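Local coordinates for protein Sso-CP2 metallo-carboxypetidase (Sulfolobus solfataricus, PDB 4MMO) that is a zinc-dependent metallo-carboxypeptidase of the M20 family that probably trims residues from the C-terminal end of peptides, at residues A157-M162 with S353-A358; I215-D220 with K326-K331. One frame throughout, in Å; residues are numbered along the deposited sequence.

Contact 1: A157-M162 with S353-A358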
# COMPACT_ATOMS: atom_id res chain seq x y z
N ALA A 157 41.14 -18.58 2.68
CA ALA A 157 41.90 -17.52 3.33
C ALA A 157 41.81 -17.71 4.84
O ALA A 157 40.90 -18.38 5.33
CB ALA A 157 41.35 -16.17 2.94
N ASP A 158 42.76 -17.13 5.57
CA ASP A 158 42.79 -17.26 7.03
C ASP A 158 41.84 -16.27 7.69
O ASP A 158 41.39 -16.50 8.81
CB ASP A 158 44.21 -17.04 7.56
CG ASP A 158 45.22 -17.92 6.86
OD1 ASP A 158 45.15 -19.15 7.04
OD2 ASP A 158 46.07 -17.38 6.12
N SER A 159 41.55 -15.18 7.00
CA SER A 159 40.62 -14.19 7.53
C SER A 159 39.95 -13.42 6.40
O SER A 159 40.40 -13.46 5.26
CB SER A 159 41.35 -13.22 8.46
OG SER A 159 42.32 -12.47 7.75
N VAL A 160 38.88 -12.72 6.75
CA VAL A 160 38.12 -11.96 5.77
C VAL A 160 37.69 -10.63 6.36
O VAL A 160 37.30 -10.55 7.52
CB VAL A 160 36.88 -12.75 5.29
CG1 VAL A 160 36.02 -13.19 6.48
CG2 VAL A 160 36.06 -11.93 4.31
N ILE A 161 37.75 -9.58 5.54
CA ILE A 161 37.16 -8.30 5.91
C ILE A 161 36.00 -7.98 4.96
O ILE A 161 36.12 -8.11 3.74
CB ILE A 161 38.20 -7.15 5.96
CG1 ILE A 161 38.85 -6.92 4.59
CG2 ILE A 161 39.27 -7.46 7.02
CD1 ILE A 161 39.63 -5.62 4.52
N MET A 162 34.87 -7.60 5.54
CA MET A 162 33.67 -7.33 4.77
C MET A 162 33.73 -5.92 4.18
O MET A 162 34.81 -5.32 4.13
CB MET A 162 32.43 -7.53 5.64
CG MET A 162 32.27 -8.96 6.15
SD MET A 162 32.28 -10.20 4.84
CE MET A 162 30.82 -9.71 3.92
N SER A 353 40.17 -12.25 17.64
CA SER A 353 40.90 -12.69 16.47
C SER A 353 41.96 -11.65 16.14
O SER A 353 41.81 -10.48 16.48
CB SER A 353 39.96 -12.88 15.28
OG SER A 353 39.59 -11.64 14.72
N THR A 354 43.03 -12.08 15.48
CA THR A 354 44.09 -11.16 15.11
C THR A 354 43.62 -10.13 14.09
O THR A 354 44.06 -8.97 14.12
CB THR A 354 45.31 -11.92 14.56
OG1 THR A 354 44.88 -12.82 13.53
CG2 THR A 354 45.99 -12.71 15.66
N VAL A 355 42.74 -10.53 13.18
CA VAL A 355 42.27 -9.59 12.16
C VAL A 355 41.52 -8.45 12.85
O VAL A 355 41.69 -7.29 12.50
CB VAL A 355 41.41 -10.26 11.04
CG1 VAL A 355 40.08 -10.79 11.58
CG2 VAL A 355 41.16 -9.27 9.90
N VAL A 356 40.72 -8.79 13.86
CA VAL A 356 40.01 -7.75 14.61
C VAL A 356 41.00 -6.88 15.37
O VAL A 356 40.91 -5.65 15.34
CB VAL A 356 38.98 -8.35 15.59
CG1 VAL A 356 38.42 -7.28 16.52
CG2 VAL A 356 37.84 -9.01 14.82
N LYS A 357 41.96 -7.52 16.03
CA LYS A 357 42.97 -6.81 16.80
C LYS A 357 43.73 -5.85 15.91
O LYS A 357 43.86 -4.67 16.23
CB LYS A 357 43.94 -7.80 17.46
CG LYS A 357 43.40 -8.43 18.73
CD LYS A 357 44.24 -9.62 19.16
CE LYS A 357 44.08 -9.92 20.65
NZ LYS A 357 44.83 -11.14 21.06
N ALA A 358 44.23 -6.35 14.78
CA ALA A 358 44.95 -5.52 13.82
C ALA A 358 44.09 -4.33 13.37
O ALA A 358 44.60 -3.24 13.12
CB ALA A 358 45.36 -6.34 12.61

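Contact 2: I215-D220 with K326-K331. With SO4 (sulfate ion), chain F.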
# COMPACT_ATOMS: atom_id res chain seq x y z
N ILE A 215 -1.45 -10.81 8.83
CA ILE A 215 -0.23 -10.17 9.31
C ILE A 215 -0.38 -9.73 10.77
O ILE A 215 0.61 -9.61 11.49
CB ILE A 215 0.20 -8.97 8.43
CG1 ILE A 215 -0.90 -7.92 8.36
CG2 ILE A 215 0.56 -9.47 7.03
CD1 ILE A 215 -0.52 -6.68 7.58
N SER A 216 -1.62 -9.52 11.21
CA SER A 216 -1.88 -9.17 12.60
C SER A 216 -1.54 -10.31 13.56
O SER A 216 -1.23 -10.07 14.72
CB SER A 216 -3.34 -8.75 12.80
OG SER A 216 -3.59 -7.51 12.17
N THR A 217 -1.58 -11.55 13.07
CA THR A 217 -1.30 -12.71 13.91
C THR A 217 0.19 -12.91 14.12
O THR A 217 0.61 -13.64 15.02
CB THR A 217 -1.89 -14.02 13.32
OG1 THR A 217 -1.25 -14.31 12.06
CG2 THR A 217 -3.40 -13.90 13.11
N LEU A 218 1.00 -12.27 13.28
CA LEU A 218 2.44 -12.47 13.30
C LEU A 218 3.13 -11.88 14.53
O LEU A 218 4.11 -12.44 15.02
CB LEU A 218 3.07 -11.89 12.03
CG LEU A 218 2.64 -12.55 10.71
CD1 LEU A 218 3.22 -11.80 9.53
CD2 LEU A 218 3.07 -14.02 10.67
N VAL A 219 2.61 -10.77 15.04
CA VAL A 219 3.23 -10.06 16.16
C VAL A 219 2.19 -9.57 17.16
O VAL A 219 1.03 -9.37 16.80
CB VAL A 219 4.01 -8.83 15.66
CG1 VAL A 219 5.14 -9.25 14.73
CG2 VAL A 219 3.08 -7.85 14.94
N ASP A 220 2.60 -9.37 18.41
CA ASP A 220 1.73 -8.71 19.38
C ASP A 220 1.89 -7.19 19.23
O ASP A 220 2.57 -6.73 18.32
CB ASP A 220 2.00 -9.18 20.82
CG ASP A 220 3.41 -8.88 21.30
OD1 ASP A 220 4.14 -8.10 20.65
OD2 ASP A 220 3.79 -9.43 22.36
N LYS A 326 5.62 -20.61 7.51
CA LYS A 326 4.67 -21.31 6.66
C LYS A 326 3.72 -22.18 7.49
O LYS A 326 2.52 -22.18 7.25
CB LYS A 326 5.38 -22.13 5.59
CG LYS A 326 5.85 -21.26 4.42
CD LYS A 326 6.99 -21.90 3.65
CE LYS A 326 6.50 -22.99 2.72
NZ LYS A 326 7.63 -23.63 1.99
N LYS A 327 4.25 -22.89 8.48
CA LYS A 327 3.40 -23.66 9.38
C LYS A 327 2.39 -22.74 10.06
O LYS A 327 1.22 -23.08 10.19
CB LYS A 327 4.24 -24.40 10.43
CG LYS A 327 4.77 -25.75 9.95
CD LYS A 327 5.68 -26.39 10.99
CE LYS A 327 6.12 -27.78 10.57
NZ LYS A 327 7.10 -27.76 9.44
N HIS A 328 2.86 -21.57 10.46
CA HIS A 328 2.00 -20.59 11.11
C HIS A 328 0.88 -20.10 10.19
O HIS A 328 -0.28 -20.01 10.59
CB HIS A 328 2.84 -19.40 11.59
CG HIS A 328 2.03 -18.29 12.17
ND1 HIS A 328 1.75 -18.20 13.51
CD2 HIS A 328 1.43 -17.22 11.59
CE1 HIS A 328 1.02 -17.12 13.74
NE2 HIS A 328 0.81 -16.50 12.58
N LEU A 329 1.24 -19.78 8.95
CA LEU A 329 0.26 -19.29 7.98
C LEU A 329 -0.82 -20.34 7.67
O LEU A 329 -1.96 -19.99 7.40
CB LEU A 329 0.95 -18.84 6.70
CG LEU A 329 1.82 -17.59 6.83
CD1 LEU A 329 2.57 -17.32 5.53
CD2 LEU A 329 0.99 -16.37 7.21
N GLN A 330 -0.45 -21.62 7.71
CA GLN A 330 -1.42 -22.70 7.56
C GLN A 330 -2.50 -22.59 8.63
O GLN A 330 -3.69 -22.56 8.32
CB GLN A 330 -0.74 -24.07 7.67
CG GLN A 330 0.23 -24.40 6.56
CD GLN A 330 1.13 -25.58 6.91
OE1 GLN A 330 0.77 -26.42 7.73
NE2 GLN A 330 2.31 -25.64 6.29
N LYS A 331 -2.07 -22.52 9.88
CA LYS A 331 -2.98 -22.43 11.02
C LYS A 331 -3.86 -21.18 10.95
O LYS A 331 -5.02 -21.21 11.36
CB LYS A 331 -2.19 -22.43 12.33
CG LYS A 331 -1.51 -23.75 12.64
CD LYS A 331 -0.59 -23.62 13.85
CE LYS A 331 0.07 -24.94 14.19
NZ LYS A 331 0.78 -25.53 13.01
S SO4 F . 4.48 -25.13 1.08
O1 SO4 F . 3.79 -23.84 0.96
O2 SO4 F . 5.84 -24.99 0.56
O3 SO4 F . 4.52 -25.52 2.49
O4 SO4 F . 3.77 -26.15 0.31

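Contact 1: A157-M162 with S353-A358
Val355, in the first turn of helix 354-367, sets its whole branched end against Ser159 and Ile161 of strand 159-161. Its CB lies 3.9 Å from Ser159 CB, while its two methyls divide the work. A chi1 of 66° puts CG1 between the backbone N and the carbonyl carbon, where it grazes Ser159 CB at 4.2 Å, and leaves CG2 anti to the N, from where it meets Ile161 CG2 at 3.9 Å. The two branched chains meet at a slant, methyl against methyl. Ser159 OG borders Val355 CG2 at 4.0 Å, while its hydrogen bond goes to Tyr434 OH. Ser353 caps the helix: its OG accepts from Val356 N at 3.2 Å, which fixes the start of the turn carrying Val355. Phe430 of helix 417-433 and Val396 of the neighbouring strand pack on both Ile161 and Val355. The helix is thus joined to strand 159-161, next to the edge strand 395-396 of the catalytic domain's mixed sheet, by buried van der Waals packing, with the one hydroxyl in the interface satisfied by a tyrosine instead of by the helix.

Contact 2: I215-D220 with K326-K331
A single imidazole, that of His328, makes nearly the whole bridge between segments 215-220 and 326-331, whose nearest CA atoms, those of Leu218 and His328, are 8.4 Å apart. CG stands anti to the backbone N (chi1 175°), which carries the ring out toward Thr217, and a chi2 of 92° turns its plane so that Thr217 OG1 lies at the edge. NE2 donates to Thr217 OG1 over 3.1 Å, with the oxygen only 12° out of the ring plane. Thr217 OG1 is also hydrogen-bonded to Ile214 O, one turn back in its own helix. As a carbonyl can only accept, the hydroxyl proton probably points to Ile214 O, and the oxygen accepts from NE2. Beside this polar bond, Leu218 CD2 comes obliquely to the ring, 3.7 Å from His328 CD2, while Leu218 also touches Ile227 and Cys282. CE1 of His328 passes Thr217 O at 3.7 Å.

Both helices belong to the dimerisation domain; on the sheet side, Leu329 packs on Ile338 of strand 337-348. Segment 215-220 also faces the second subunit, where Lys213 NZ of that neighbouring subunit donates to Ser216 O and Val219 O. Away from this bridge, Lys326 NZ donates to O2 of a sulfate, most likely a crystallisation additive, at 2.7 Å.

This geometry is consistent with a proton on NE2 of the histidine, and one directed bond plus a leucine methyl help to fix its rotation; the link ties the helix at the subunit interface to its neighbour within the chain.

Overall arrangement
The two contacts belong to different domains, their centres about 40 Å apart and their nearest atoms about 27 Å. Contact 1 lies in the catalytic domain, on the mixed sheet whose strand 159-161 runs on toward the zinc ligand Glu163; the Ile161 side chain is about 13 Å from the zinc ion. Contact 2 lies in the dimerisation domain, far from the zinc site, between two helices associated with the antiparallel sheet. Both segments of contact 2 fall between those of contact 1 in the sequence: the chain leaves the catalytic domain, builds the dimerisation domain, and returns with helix 354-367, the inserted-domain layout familiar from M20 peptidases.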